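Side-chain contacts in oligopeptide ABC transporter, periplasmic oligopeptide-binding protein, putative (Thermotoga maritima MSB8, PDB 5IPW), which probably binds oligopeptides in the periplasm and delivers them to an ABC transporter for import: residues Val552-Asp557 with Thr579-Glu584; Lys68-Arg73 with Asp247-Phe252; Pro25-Leu30 with Gly34-Val39; Phe449-Trp454 with Val468-Leu473. One frame throughout, in Å; residues are numbered along the deposited sequence.

Contact 1 (Val552-Asp557 with Thr579-Glu584)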
loop_
_atom_site.group_PDB
_atom_site.type_symbol
_atom_site.label_atom_id
_atom_site.label_comp_id
_atom_site.label_asym_id
_atom_site.label_seq_id
_atom_site.Cartn_x
_atom_site.Cartn_y
_atom_site.Cartn_z
ATOM N N VAL A 552 5.976 9.187 24.362
ATOM C CA VAL A 552 6.455 9.430 22.995
ATOM C C VAL A 552 7.825 8.792 22.778
ATOM O O VAL A 552 8.041 8.108 21.779
ATOM C CB VAL A 552 6.519 10.940 22.672
ATOM C CG1 VAL A 552 7.207 11.196 21.340
ATOM C CG2 VAL A 552 5.122 11.543 22.648
ATOM N N TYR A 553 8.752 9.011 23.706
ATOM C CA TYR A 553 10.073 8.379 23.626
ATOM C C TYR A 553 9.962 6.859 23.563
ATOM O O TYR A 553 10.866 6.184 23.064
ATOM C CB TYR A 553 10.945 8.756 24.828
ATOM C CG TYR A 553 11.526 10.160 24.831
ATOM C CD1 TYR A 553 11.859 10.821 23.646
ATOM C CD2 TYR A 553 11.793 10.811 26.034
ATOM C CE1 TYR A 553 12.406 12.094 23.665
ATOM C CE2 TYR A 553 12.342 12.082 26.060
ATOM C CZ TYR A 553 12.648 12.719 24.874
ATOM O OH TYR A 553 13.194 13.980 24.893
ATOM N N ARG A 554 8.860 6.331 24.091
ATOM C CA ARG A 554 8.601 4.895 24.094
ATOM C C ARG A 554 8.240 4.396 22.695
ATOM O O ARG A 554 8.768 3.378 22.238
ATOM C CB ARG A 554 7.483 4.559 25.101
ATOM C CG ARG A 554 7.763 3.352 25.990
ATOM C CD ARG A 554 9.166 3.370 26.592
ATOM N NE ARG A 554 9.597 4.715 26.987
ATOM C CZ ARG A 554 10.866 5.104 27.122
ATOM N NH1 ARG A 554 11.872 4.263 26.899
ATOM N NH2 ARG A 554 11.136 6.354 27.481
ATOM N N LEU A 555 7.346 5.118 22.020
ATOM C CA LEU A 555 6.980 4.807 20.631
ATOM C C LEU A 555 8.194 4.722 19.709
ATOM O O LEU A 555 8.199 3.937 18.764
ATOM C CB LEU A 555 5.995 5.838 20.075
ATOM C CG LEU A 555 4.533 5.656 20.463
ATOM C CD1 LEU A 555 3.727 6.874 20.043
ATOM C CD2 LEU A 555 3.944 4.399 19.843
ATOM N N VAL A 556 9.217 5.528 19.979
ATOM C CA VAL A 556 10.457 5.455 19.213
ATOM C C VAL A 556 11.105 4.101 19.452
ATOM O O VAL A 556 11.447 3.401 18.503
ATOM C CB VAL A 556 11.449 6.574 19.595
ATOM C CG1 VAL A 556 12.770 6.405 18.862
ATOM C CG2 VAL A 556 10.856 7.945 19.292
ATOM N N ASP A 557 11.259 3.738 20.725
ATOM C CA ASP A 557 11.874 2.465 21.115
ATOM C C ASP A 557 11.193 1.281 20.441
ATOM O O ASP A 557 11.862 0.369 19.938
ATOM C CB ASP A 557 11.820 2.284 22.635
ATOM C CG ASP A 557 12.771 3.208 23.368
ATOM O OD1 ASP A 557 13.953 3.285 22.969
ATOM O OD2 ASP A 557 12.334 3.848 24.348
ATOM N N THR A 579 -0.098 0.813 19.352
ATOM C CA THR A 579 -1.500 1.186 19.227
ATOM C C THR A 579 -2.153 1.360 20.599
ATOM O O THR A 579 -3.146 2.069 20.726
ATOM C CB THR A 579 -2.284 0.144 18.409
ATOM O OG1 THR A 579 -2.131 -1.154 19.003
ATOM C CG2 THR A 579 -1.784 0.110 16.981
ATOM N N LYS A 580 -1.603 0.690 21.611
ATOM C CA LYS A 580 -2.027 0.889 22.997
ATOM C C LYS A 580 -1.694 2.319 23.380
ATOM O O LYS A 580 -2.564 3.087 23.771
ATOM C CB LYS A 580 -1.321 -0.103 23.944
ATOM C CG LYS A 580 -1.692 0.029 25.419
ATOM C CD LYS A 580 -0.718 -0.707 26.329
ATOM C CE LYS A 580 -0.896 -0.276 27.777
ATOM N NZ LYS A 580 0.007 -0.996 28.720
ATOM N N ILE A 581 -0.424 2.674 23.234
ATOM C CA ILE A 581 0.037 4.025 23.527
ATOM C C ILE A 581 -0.842 5.081 22.838
ATOM O O ILE A 581 -1.395 5.960 23.495
ATOM C CB ILE A 581 1.522 4.183 23.145
ATOM C CG1 ILE A 581 2.391 3.476 24.196
ATOM C CG2 ILE A 581 1.884 5.655 23.016
ATOM C CD1 ILE A 581 3.867 3.371 23.861
ATOM N N HIS A 582 -1.005 4.972 21.526
ATOM C CA HIS A 582 -1.882 5.885 20.785
ATOM C C HIS A 582 -3.335 5.860 21.262
ATOM O O HIS A 582 -4.125 6.742 20.918
ATOM C CB HIS A 582 -1.857 5.561 19.284
ATOM C CG HIS A 582 -0.717 6.183 18.540
ATOM N ND1 HIS A 582 -0.843 7.368 17.846
ATOM C CD2 HIS A 582 0.566 5.781 18.370
ATOM C CE1 HIS A 582 0.314 7.670 17.285
ATOM N NE2 HIS A 582 1.185 6.725 17.586
ATOM N N ARG A 583 -3.695 4.829 22.017
ATOM C CA ARG A 583 -5.048 4.667 22.534
ATOM C C ARG A 583 -5.213 5.476 23.807
ATOM O O ARG A 583 -6.187 6.201 23.973
ATOM C CB ARG A 583 -5.288 3.192 22.837
ATOM C CG ARG A 583 -6.731 2.748 22.821
ATOM C CD ARG A 583 -6.790 1.235 22.675
ATOM N NE ARG A 583 -6.010 0.540 23.706
ATOM C CZ ARG A 583 -5.479 -0.679 23.587
ATOM N NH1 ARG A 583 -5.612 -1.385 22.469
ATOM N NH2 ARG A 583 -4.793 -1.193 24.601
ATOM N N GLU A 584 -4.242 5.329 24.700
ATOM C CA GLU A 584 -4.242 6.009 25.988
ATOM C C GLU A 584 -4.016 7.523 25.847
ATOM O O GLU A 584 -4.607 8.309 26.589
ATOM C CB GLU A 584 -3.201 5.362 26.909
ATOM C CG GLU A 584 -3.670 4.010 27.439
ATOM C CD GLU A 584 -2.548 3.104 27.913
ATOM O OE1 GLU A 584 -2.867 2.033 28.468
ATOM O OE2 GLU A 584 -1.358 3.445 27.735
#

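Contact 2 (Lys68-Arg73 with Asp247-Phe252)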
loop_
_atom_site.group_PDB
_atom_site.type_symbol
_atom_site.label_atom_id
_atom_site.label_comp_id
_atom_site.label_asym_id
_atom_site.label_seq_id
_atom_site.Cartn_x
_atom_site.Cartn_y
_atom_site.Cartn_z
ATOM N N LYS A 68 -5.894 5.005 -19.495
ATOM C CA LYS A 68 -5.548 6.326 -20.031
ATOM C C LYS A 68 -4.222 6.340 -20.817
ATOM O O LYS A 68 -3.508 7.345 -20.823
ATOM C CB LYS A 68 -5.492 7.331 -18.879
ATOM C CG LYS A 68 -6.849 7.576 -18.241
ATOM C CD LYS A 68 -6.742 8.458 -17.011
ATOM C CE LYS A 68 -8.120 8.813 -16.484
ATOM N NZ LYS A 68 -8.034 9.500 -15.172
ATOM N N GLY A 69 -3.911 5.226 -21.486
ATOM C CA GLY A 69 -2.690 5.091 -22.277
ATOM C C GLY A 69 -1.422 4.944 -21.447
ATOM O O GLY A 69 -1.485 4.830 -20.217
ATOM N N PRO A 70 -0.253 4.976 -22.114
ATOM C CA PRO A 70 1.063 4.765 -21.500
ATOM C C PRO A 70 1.267 5.464 -20.162
ATOM O O PRO A 70 1.959 4.948 -19.292
ATOM C CB PRO A 70 2.017 5.326 -22.550
ATOM C CG PRO A 70 1.326 5.049 -23.845
ATOM C CD PRO A 70 -0.146 5.174 -23.572
ATOM N N SER A 71 0.667 6.638 -20.016
ATOM C CA SER A 71 0.614 7.363 -18.750
ATOM C C SER A 71 0.112 6.504 -17.591
ATOM O O SER A 71 0.538 6.662 -16.453
ATOM C CB SER A 71 -0.332 8.553 -18.915
ATOM O OG SER A 71 -0.694 9.096 -17.662
ATOM N N ASP A 72 -0.808 5.599 -17.897
ATOM C CA ASP A 72 -1.466 4.754 -16.904
ATOM C C ASP A 72 -0.692 3.446 -16.674
ATOM O O ASP A 72 -1.281 2.392 -16.481
ATOM C CB ASP A 72 -2.887 4.455 -17.410
ATOM C CG ASP A 72 -3.908 4.362 -16.304
ATOM O OD1 ASP A 72 -3.553 4.456 -15.105
ATOM O OD2 ASP A 72 -5.091 4.199 -16.662
ATOM N N ARG A 73 0.635 3.546 -16.676
ATOM C CA ARG A 73 1.549 2.401 -16.619
ATOM C C ARG A 73 1.270 1.476 -15.432
ATOM O O ARG A 73 1.136 0.263 -15.601
ATOM C CB ARG A 73 2.994 2.930 -16.558
ATOM C CG ARG A 73 4.087 1.900 -16.312
ATOM C CD ARG A 73 5.460 2.561 -16.286
ATOM N NE ARG A 73 5.853 3.040 -17.607
ATOM C CZ ARG A 73 6.453 2.305 -18.545
ATOM N NH1 ARG A 73 6.759 1.031 -18.332
ATOM N NH2 ARG A 73 6.761 2.850 -19.714
ATOM N N ASP A 247 1.201 -2.544 -28.976
ATOM C CA ASP A 247 1.776 -1.283 -28.521
ATOM C C ASP A 247 0.766 -0.573 -27.627
ATOM O O ASP A 247 -0.424 -0.598 -27.914
ATOM C CB ASP A 247 2.117 -0.398 -29.729
ATOM C CG ASP A 247 3.053 0.738 -29.373
ATOM O OD1 ASP A 247 4.269 0.483 -29.224
ATOM O OD2 ASP A 247 2.576 1.884 -29.228
ATOM N N PRO A 248 1.229 0.074 -26.547
ATOM C CA PRO A 248 0.291 0.799 -25.682
ATOM C C PRO A 248 -0.309 2.082 -26.279
ATOM O O PRO A 248 -1.266 2.618 -25.721
ATOM C CB PRO A 248 1.130 1.131 -24.446
ATOM C CG PRO A 248 2.540 1.101 -24.907
ATOM C CD PRO A 248 2.603 0.104 -26.024
ATOM N N THR A 249 0.241 2.577 -27.384
ATOM C CA THR A 249 -0.329 3.747 -28.061
ATOM C C THR A 249 -1.519 3.349 -28.928
ATOM O O THR A 249 -2.394 4.174 -29.164
ATOM C CB THR A 249 0.696 4.493 -28.940
ATOM O OG1 THR A 249 1.059 3.676 -30.057
ATOM C CG2 THR A 249 1.941 4.871 -28.139
ATOM N N GLU A 250 -1.551 2.104 -29.410
ATOM C CA GLU A 250 -2.739 1.590 -30.101
ATOM C C GLU A 250 -3.928 1.720 -29.160
ATOM O O GLU A 250 -3.750 1.848 -27.940
ATOM C CB GLU A 250 -2.563 0.132 -30.541
ATOM C CG GLU A 250 -1.548 -0.071 -31.661
ATOM C CD GLU A 250 -1.231 -1.539 -31.925
ATOM O OE1 GLU A 250 -2.116 -2.272 -32.422
ATOM O OE2 GLU A 250 -0.083 -1.962 -31.646
ATOM N N GLN A 251 -5.139 1.723 -29.713
ATOM C CA GLN A 251 -6.324 1.962 -28.887
ATOM C C GLN A 251 -6.647 0.756 -28.006
ATOM O O GLN A 251 -7.216 0.915 -26.930
ATOM C CB GLN A 251 -7.538 2.392 -29.723
ATOM C CG GLN A 251 -8.276 1.290 -30.471
ATOM C CD GLN A 251 -9.728 1.656 -30.762
ATOM O OE1 GLN A 251 -10.367 2.381 -29.991
ATOM N NE2 GLN A 251 -10.259 1.145 -31.870
ATOM N N PHE A 252 -6.280 -0.437 -28.470
ATOM C CA PHE A 252 -6.382 -1.652 -27.665
ATOM C C PHE A 252 -4.998 -2.196 -27.296
ATOM O O PHE A 252 -4.282 -2.733 -28.139
ATOM C CB PHE A 252 -7.233 -2.698 -28.388
ATOM C CG PHE A 252 -8.647 -2.253 -28.607
ATOM C CD1 PHE A 252 -9.479 -2.006 -27.522
ATOM C CD2 PHE A 252 -9.139 -2.037 -29.889
ATOM C CE1 PHE A 252 -10.780 -1.572 -27.710
ATOM C CE2 PHE A 252 -10.440 -1.600 -30.085
ATOM C CZ PHE A 252 -11.263 -1.369 -28.994
#

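Contact 3 (Pro25-Leu30 with Gly34-Val39)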
loop_
_atom_site.group_PDB
_atom_site.type_symbol
_atom_site.label_atom_id
_atom_site.label_comp_id
_atom_site.label_asym_id
_atom_site.label_seq_id
_atom_site.Cartn_x
_atom_site.Cartn_y
_atom_site.Cartn_z
ATOM N N PRO A 25 -7.195 -24.256 -23.533
ATOM C CA PRO A 25 -7.328 -24.806 -24.888
ATOM C C PRO A 25 -6.407 -24.146 -25.923
ATOM O O PRO A 25 -5.746 -24.849 -26.684
ATOM C CB PRO A 25 -8.795 -24.533 -25.230
ATOM C CG PRO A 25 -9.494 -24.574 -23.915
ATOM C CD PRO A 25 -8.513 -24.056 -22.897
ATOM N N MET A 26 -6.341 -22.816 -25.932
ATOM C CA MET A 26 -5.475 -22.110 -26.874
ATOM C C MET A 26 -4.027 -22.593 -26.797
ATOM O O MET A 26 -3.320 -22.594 -27.800
ATOM C CB MET A 26 -5.535 -20.586 -26.666
ATOM C CG MET A 26 -4.883 -20.077 -25.387
ATOM S SD MET A 26 -4.669 -18.288 -25.326
ATOM C CE MET A 26 -3.102 -18.102 -26.163
ATOM N N LEU A 27 -3.576 -22.989 -25.611
ATOM C CA LEU A 27 -2.227 -23.531 -25.470
ATOM C C LEU A 27 -2.147 -24.971 -25.971
ATOM O O LEU A 27 -1.140 -25.365 -26.557
ATOM C CB LEU A 27 -1.749 -23.436 -24.021
ATOM C CG LEU A 27 -1.653 -22.023 -23.451
ATOM C CD1 LEU A 27 -1.149 -22.072 -22.019
ATOM C CD2 LEU A 27 -0.729 -21.150 -24.286
ATOM N N THR A 28 -3.202 -25.751 -25.747
ATOM C CA THR A 28 -3.255 -27.122 -26.245
ATOM C C THR A 28 -3.174 -27.149 -27.758
ATOM O O THR A 28 -2.526 -28.016 -28.331
ATOM C CB THR A 28 -4.535 -27.852 -25.815
ATOM O OG1 THR A 28 -4.657 -27.815 -24.391
ATOM C CG2 THR A 28 -4.502 -29.305 -26.269
ATOM N N LYS A 29 -3.835 -26.197 -28.400
ATOM C CA LYS A 29 -3.801 -26.109 -29.846
ATOM C C LYS A 29 -2.368 -25.890 -30.326
ATOM O O LYS A 29 -1.923 -26.537 -31.273
ATOM C CB LYS A 29 -4.710 -24.985 -30.337
ATOM C CG LYS A 29 -4.827 -24.930 -31.846
ATOM C CD LYS A 29 -5.970 -24.033 -32.299
ATOM C CE LYS A 29 -5.814 -23.630 -33.760
ATOM N NZ LYS A 29 -6.775 -22.567 -34.168
ATOM N N LEU A 30 -1.645 -24.997 -29.652
ATOM C CA LEU A 30 -0.254 -24.721 -30.003
ATOM C C LEU A 30 0.662 -25.930 -29.857
ATOM O O LEU A 30 1.539 -26.127 -30.689
ATOM C CB LEU A 30 0.312 -23.565 -29.172
ATOM C CG LEU A 30 -0.215 -22.154 -29.459
ATOM C CD1 LEU A 30 0.348 -21.185 -28.433
ATOM C CD2 LEU A 30 0.129 -21.687 -30.865
ATOM N N GLY A 34 2.717 -28.229 -32.666
ATOM C CA GLY A 34 4.169 -28.361 -32.530
ATOM C C GLY A 34 4.927 -27.096 -32.154
ATOM O O GLY A 34 6.158 -27.101 -32.121
ATOM N N LYS A 35 4.200 -26.025 -31.837
ATOM C CA LYS A 35 4.797 -24.714 -31.548
ATOM C C LYS A 35 5.049 -24.449 -30.060
ATOM O O LYS A 35 5.541 -23.381 -29.709
ATOM C CB LYS A 35 3.889 -23.601 -32.063
ATOM C CG LYS A 35 3.408 -23.774 -33.486
ATOM C CD LYS A 35 2.621 -22.546 -33.907
ATOM C CE LYS A 35 1.731 -22.820 -35.107
ATOM N NZ LYS A 35 0.711 -21.748 -35.301
ATOM N N LEU A 36 4.683 -25.390 -29.191
ATOM C CA LEU A 36 4.889 -25.245 -27.744
ATOM C C LEU A 36 5.175 -26.594 -27.118
ATOM O O LEU A 36 4.548 -27.577 -27.476
ATOM C CB LEU A 36 3.644 -24.674 -27.061
ATOM C CG LEU A 36 3.611 -23.212 -26.603
ATOM C CD1 LEU A 36 2.367 -23.001 -25.757
ATOM C CD2 LEU A 36 4.842 -22.798 -25.811
ATOM N N PRO A 37 6.108 -26.651 -26.164
ATOM C CA PRO A 37 6.214 -27.883 -25.384
ATOM C C PRO A 37 4.954 -28.101 -24.535
ATOM O O PRO A 37 4.219 -27.145 -24.268
ATOM C CB PRO A 37 7.433 -27.645 -24.489
ATOM C CG PRO A 37 8.157 -26.481 -25.079
ATOM C CD PRO A 37 7.144 -25.666 -25.818
ATOM N N PRO A 38 4.698 -29.346 -24.108
ATOM C CA PRO A 38 3.462 -29.567 -23.353
ATOM C C PRO A 38 3.549 -29.012 -21.932
ATOM O O PRO A 38 4.643 -28.792 -21.417
ATOM C CB PRO A 38 3.314 -31.089 -23.358
ATOM C CG PRO A 38 4.707 -31.624 -23.529
ATOM C CD PRO A 38 5.525 -30.562 -24.215
ATOM N N VAL A 39 2.393 -28.786 -21.316
ATOM C CA VAL A 39 2.321 -28.129 -20.005
ATOM C C VAL A 39 3.240 -28.760 -18.941
ATOM O O VAL A 39 3.839 -28.047 -18.129
ATOM C CB VAL A 39 0.853 -28.026 -19.507
ATOM C CG1 VAL A 39 0.185 -29.394 -19.402
ATOM C CG2 VAL A 39 0.776 -27.291 -18.179
#

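Contact 4 (Phe449-Trp454 with Val468-Leu473)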
loop_
_atom_site.group_PDB
_atom_site.type_symbol
_atom_site.label_atom_id
_atom_site.label_comp_id
_atom_site.label_asym_id
_atom_site.label_seq_id
_atom_site.Cartn_x
_atom_site.Cartn_y
_atom_site.Cartn_z
ATOM N N PHE A 449 -12.571 20.789 1.218
ATOM C CA PHE A 449 -13.155 19.612 1.825
ATOM C C PHE A 449 -12.995 19.667 3.331
ATOM O O PHE A 449 -13.969 19.509 4.056
ATOM C CB PHE A 449 -12.524 18.331 1.271
ATOM C CG PHE A 449 -12.780 17.116 2.123
ATOM C CD1 PHE A 449 -14.067 16.612 2.268
ATOM C CD2 PHE A 449 -11.733 16.485 2.793
ATOM C CE1 PHE A 449 -14.307 15.497 3.058
ATOM C CE2 PHE A 449 -11.966 15.368 3.585
ATOM C CZ PHE A 449 -13.255 14.875 3.718
ATOM N N HIS A 450 -11.771 19.899 3.795
ATOM C CA HIS A 450 -11.483 19.889 5.234
ATOM C C HIS A 450 -12.156 21.052 5.975
ATOM O O HIS A 450 -12.560 20.905 7.131
ATOM C CB HIS A 450 -9.975 19.912 5.481
ATOM C CG HIS A 450 -9.296 18.613 5.183
ATOM N ND1 HIS A 450 -9.393 17.516 6.012
ATOM C CD2 HIS A 450 -8.499 18.238 4.154
ATOM C CE1 HIS A 450 -8.689 16.520 5.504
ATOM N NE2 HIS A 450 -8.138 16.932 4.377
ATOM N N VAL A 451 -12.269 22.198 5.307
ATOM C CA VAL A 451 -13.023 23.329 5.841
ATOM C C VAL A 451 -14.406 22.844 6.266
ATOM O O VAL A 451 -14.789 22.981 7.428
ATOM C CB VAL A 451 -13.172 24.455 4.792
ATOM C CG1 VAL A 451 -14.206 25.487 5.223
ATOM C CG2 VAL A 451 -11.830 25.125 4.530
ATOM N N ASP A 452 -15.129 22.253 5.318
ATOM C CA ASP A 452 -16.497 21.766 5.549
ATOM C C ASP A 452 -16.586 20.840 6.753
ATOM O O ASP A 452 -17.500 20.958 7.570
ATOM C CB ASP A 452 -17.025 21.021 4.320
ATOM C CG ASP A 452 -17.020 21.873 3.075
ATOM O OD1 ASP A 452 -16.927 23.111 3.211
ATOM O OD2 ASP A 452 -17.102 21.309 1.962
ATOM N N VAL A 453 -15.631 19.924 6.855
ATOM C CA VAL A 453 -15.608 18.947 7.943
ATOM C C VAL A 453 -15.579 19.655 9.290
ATOM O O VAL A 453 -16.440 19.428 10.146
ATOM C CB VAL A 453 -14.378 18.016 7.857
ATOM C CG1 VAL A 453 -14.383 17.001 8.996
ATOM C CG2 VAL A 453 -14.330 17.301 6.512
ATOM N N TRP A 454 -14.584 20.519 9.463
ATOM C CA TRP A 454 -14.314 21.124 10.763
ATOM C C TRP A 454 -15.165 22.360 11.034
ATOM O O TRP A 454 -15.369 22.722 12.195
ATOM C CB TRP A 454 -12.816 21.392 10.900
ATOM C CG TRP A 454 -12.073 20.101 10.917
ATOM C CD1 TRP A 454 -11.552 19.437 9.842
ATOM C CD2 TRP A 454 -11.823 19.273 12.058
ATOM N NE1 TRP A 454 -10.973 18.264 10.248
ATOM C CE2 TRP A 454 -11.125 18.138 11.604
ATOM C CE3 TRP A 454 -12.111 19.388 13.423
ATOM C CZ2 TRP A 454 -10.709 17.124 12.466
ATOM C CZ3 TRP A 454 -11.693 18.379 14.282
ATOM C CH2 TRP A 454 -11.006 17.262 13.799
ATOM N N VAL A 468 -13.608 27.778 18.327
ATOM C CA VAL A 468 -12.670 27.622 17.226
ATOM C C VAL A 468 -13.101 28.406 16.002
ATOM O O VAL A 468 -14.289 28.666 15.801
ATOM C CB VAL A 468 -12.458 26.142 16.841
ATOM C CG1 VAL A 468 -11.860 25.370 18.010
ATOM C CG2 VAL A 468 -13.757 25.501 16.369
ATOM N N GLU A 469 -12.105 28.803 15.215
ATOM C CA GLU A 469 -12.308 29.333 13.872
ATOM C C GLU A 469 -11.502 28.475 12.908
ATOM O O GLU A 469 -10.628 27.708 13.321
ATOM C CB GLU A 469 -11.844 30.786 13.764
ATOM C CG GLU A 469 -12.542 31.749 14.712
ATOM C CD GLU A 469 -14.041 31.859 14.481
ATOM O OE1 GLU A 469 -14.520 31.542 13.369
ATOM O OE2 GLU A 469 -14.741 32.275 15.428
ATOM N N ILE A 470 -11.799 28.620 11.624
ATOM C CA ILE A 470 -11.226 27.773 10.595
ATOM C C ILE A 470 -10.496 28.639 9.584
ATOM O O ILE A 470 -11.114 29.474 8.924
ATOM C CB ILE A 470 -12.335 26.979 9.866
ATOM C CG1 ILE A 470 -13.163 26.145 10.856
ATOM C CG2 ILE A 470 -11.747 26.102 8.770
ATOM C CD1 ILE A 470 -12.372 25.162 11.695
ATOM N N GLU A 471 -9.183 28.450 9.464
ATOM C CA GLU A 471 -8.430 29.115 8.404
ATOM C C GLU A 471 -8.028 28.089 7.352
ATOM O O GLU A 471 -7.498 27.023 7.666
ATOM C CB GLU A 471 -7.221 29.908 8.945
ATOM C CG GLU A 471 -6.076 29.101 9.555
ATOM C CD GLU A 471 -4.896 29.970 10.000
ATOM O OE1 GLU A 471 -3.854 29.402 10.388
ATOM O OE2 GLU A 471 -4.993 31.217 9.960
ATOM N N ASN A 472 -8.325 28.419 6.103
ATOM C CA ASN A 472 -7.982 27.585 4.972
ATOM C C ASN A 472 -6.795 28.207 4.260
ATOM O O ASN A 472 -6.921 29.258 3.636
ATOM C CB ASN A 472 -9.175 27.484 4.022
ATOM C CG ASN A 472 -8.896 26.592 2.824
ATOM O OD1 ASN A 472 -8.329 25.510 2.963
ATOM N ND2 ASN A 472 -9.290 27.043 1.642
ATOM N N LEU A 473 -5.639 27.563 4.360
ATOM C CA LEU A 473 -4.423 28.100 3.769
ATOM C C LEU A 473 -4.078 27.375 2.488
ATOM O O LEU A 473 -4.381 26.195 2.319
ATOM C CB LEU A 473 -3.247 27.981 4.743
ATOM C CG LEU A 473 -3.491 28.444 6.183
ATOM C CD1 LEU A 473 -2.220 28.284 7.006
ATOM C CD2 LEU A 473 -3.987 29.883 6.220
#

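Contact 1 (Val552-Asp557 with Thr579-Glu584)
Ile-581, the first residue of its segment to touch Val552-Asp557, lies alongside Leu-555, the two side chains running past each other in opposite directions. Its CG2 branch does most of the touching, 3.7 Å from Leu-555 CG and equally near CD1. That branch stands anti to the backbone N, while CG1 is set beside the N (chi1 -75°) and carries CD1 to the neighbouring helical position, 4.0 Å from Arg-554 CB. Only the base of Arg-554 takes part: the chain bends at chi2 and chi3 and leads its guanidinium away, where NH1 forms a salt bridge with Asp-557 OD2 and NH2 another with Glu-550.

Next comes His-582, whose side chain and that of Leu-555 cross at about a right angle; CD1 of the leucine approaches the ring obliquely, 3.5 Å from His-582 NE2, and Leu-555 CD2 lies 3.9 Å from His-582 CD2. NE2 is hydrogen-bonded elsewhere, to the carbonyl O of Ile-507, a bond that probably limits rotation of the imidazole. Replacing Leu-555 by alanine would probably open a gap between Ile-581 and the imidazole, leaving the isoleucine CG2 branch without its main apolar neighbour across the contact.

No hydrogen bond links the two segments. Their short axes approach to 10.4 Å and run at 163°, nearly antiparallel, with Leu-555 CA 7.6 Å from Ile-581 CA. Helix 550-564, followed after a short connection by helix 568-584, thus forms an antiparallel helical hairpin, joined here through apolar side chains.

Contact 2 (Lys68-Arg73 with Asp247-Phe252)
Pro-70 and Pro-248 bring two non-aromatic rings together, crossed at about a right angle. Pro-70 CG lies 4.0 Å from Pro-248 CB, while its CD is nearer the backbone, 3.5 Å from Pro-248 O. Of the flat groups proper, the carboxylate of Asp-247 is approached from above its plane: Thr-249 N donates to OD2 at 3.1 Å, 42° out of plane, which makes an Asx turn. Glu-250 OE2 is likewise met from above its carboxylate plane, by Asp-247 N. Asp-72 differs, since Lys-68 N reaches its OD2 on the anti side, only 19° from the plane, at 3.1 Å and with a nearly straight N-H angle of 167°.

These internal bonds hold each loop in shape, and no hydrogen bond crosses between them. The contact rests on Pro-70, with a lesser touch from its CG to Thr-249 CG2 at 4.3 Å. A glycine in place of Pro-70 would probably leave Pro-248 CB and the threonine methyl without their apolar partner and let the backbone there turn more freely.

Asp-72 also binds Arg-302 through OD1 and His-303 through OD2, tying its loop to a further part of the chain. Segment Lys68-Arg73 leads from strand 62-67 into helix 73-80, and Asp247-Phe252 connects strand 242-244 to strand 252-257. Strands 62-67 and 242-244 are the outermost of one four-stranded mixed sheet, so the proline pair joins loops that leave its two borders, and Pro-248 also packs on Trp-67 of strand 62-67.

Contact 3 (Pro25-Leu30 with Gly34-Val39)
Leu-30 turns CG to the side of its backbone N (chi1 -70°), which sends CD1 to meet Leu-36 CD1 at 3.8 Å. CD1 of Leu-36 also comes within 3.9 Å of Leu-27 CD2. One methyl therefore sits against two leucines a helical turn apart, and both pairs of side chains run at a slant to each other. Leu-30 CB is also close, 4.1 Å from Leu-36 CB.

The other methyl of Leu-30, CD2, faces the chain of Lys-35, which is extended beyond CG and crosses it at about a right angle; CD2 lies 4.0 Å from Lys-35 CD. The ammonium group ends elsewhere, in a salt bridge with Glu-33. On the backbone, Lys-35 N donates to Leu-30 O at 2.9 Å, the donor tilted 23° from the carbonyl plane.

Leu-27 additionally packs on Arg-257 of strand 252-257, which places this helix against the body of the protein. Gly-34 leaves helix 25-32 with a positive phi of 86°. With two bonds back into the last helical turn, one of them from Lys-35 N to Leu-30 O, this makes a Schellman motif at the C-terminal end of helix 25-32, and the chain leaving the turn folds back so that Leu-36 packs on Leu-27 and Leu-30.

Contact 4 (Phe449-Trp454 with Val468-Leu473)
Val-451 and Asn-472 cross at about a right angle, the valine pressing its CG2 branch against the stem of the asparagine. CG2 lies 3.6 Å from Asn-472 CB and 3.7 Å from Asn-472 CG, so the methyl lies against the stem and the amide carbon, with OD1 a little farther off at 3.9 Å. That amide is engaged elsewhere: OD1 accepts a hydrogen bond from Gly-447 N, just before helix 448-462. With CG anti to the backbone N (chi1 -179°), Asn-472 reaches from the strand to that site and past Val-451 on the way.

Ile-470, two residues back on the same face of the strand, points toward the helix. Its CD1 meets the base of Trp-454, 3.9 Å from CB, whereas its CG2 lies a looser 4.4 Å from Val-451 CG2. The indole itself leads away from the strand, and its NE1 is hydrogen-bonded to Ser-339 OG.

The helix segment and the strand run at 177°, essentially antiparallel, with axes 9.0 Å apart and no hydrogen bond between them. Helix 448-462 is the crossover of a beta-alpha-beta unit: it packs on strand 467-472, the edge of a mixed sheet, beside parallel strand 440-445, touched by Val-451, while Trp-454 extends to strand 489-494.

How the contacts relate
Along the chain the contacts come in series: contact 3, contact 2, contact 4, contact 1. None touches another. Contacts 2 and 3, with centres 29 Å apart, both adjoin the four-stranded sheet: contact 2 joins loops at its borders, and the helix of contact 3 packs on its strand 252-257. Contact 4 belongs to a different mixed sheet, around strand 467-472, and its centre is 29 Å from that of the helical hairpin in contact 1. Contacts 3 and 4 are the farthest apart, 63 Å between centres, on opposite sides of the chain's centre. The four thus sample well-separated regions of a large solute-binding protein: contact 2 pairs segments 174 residues apart, the others much nearer ones.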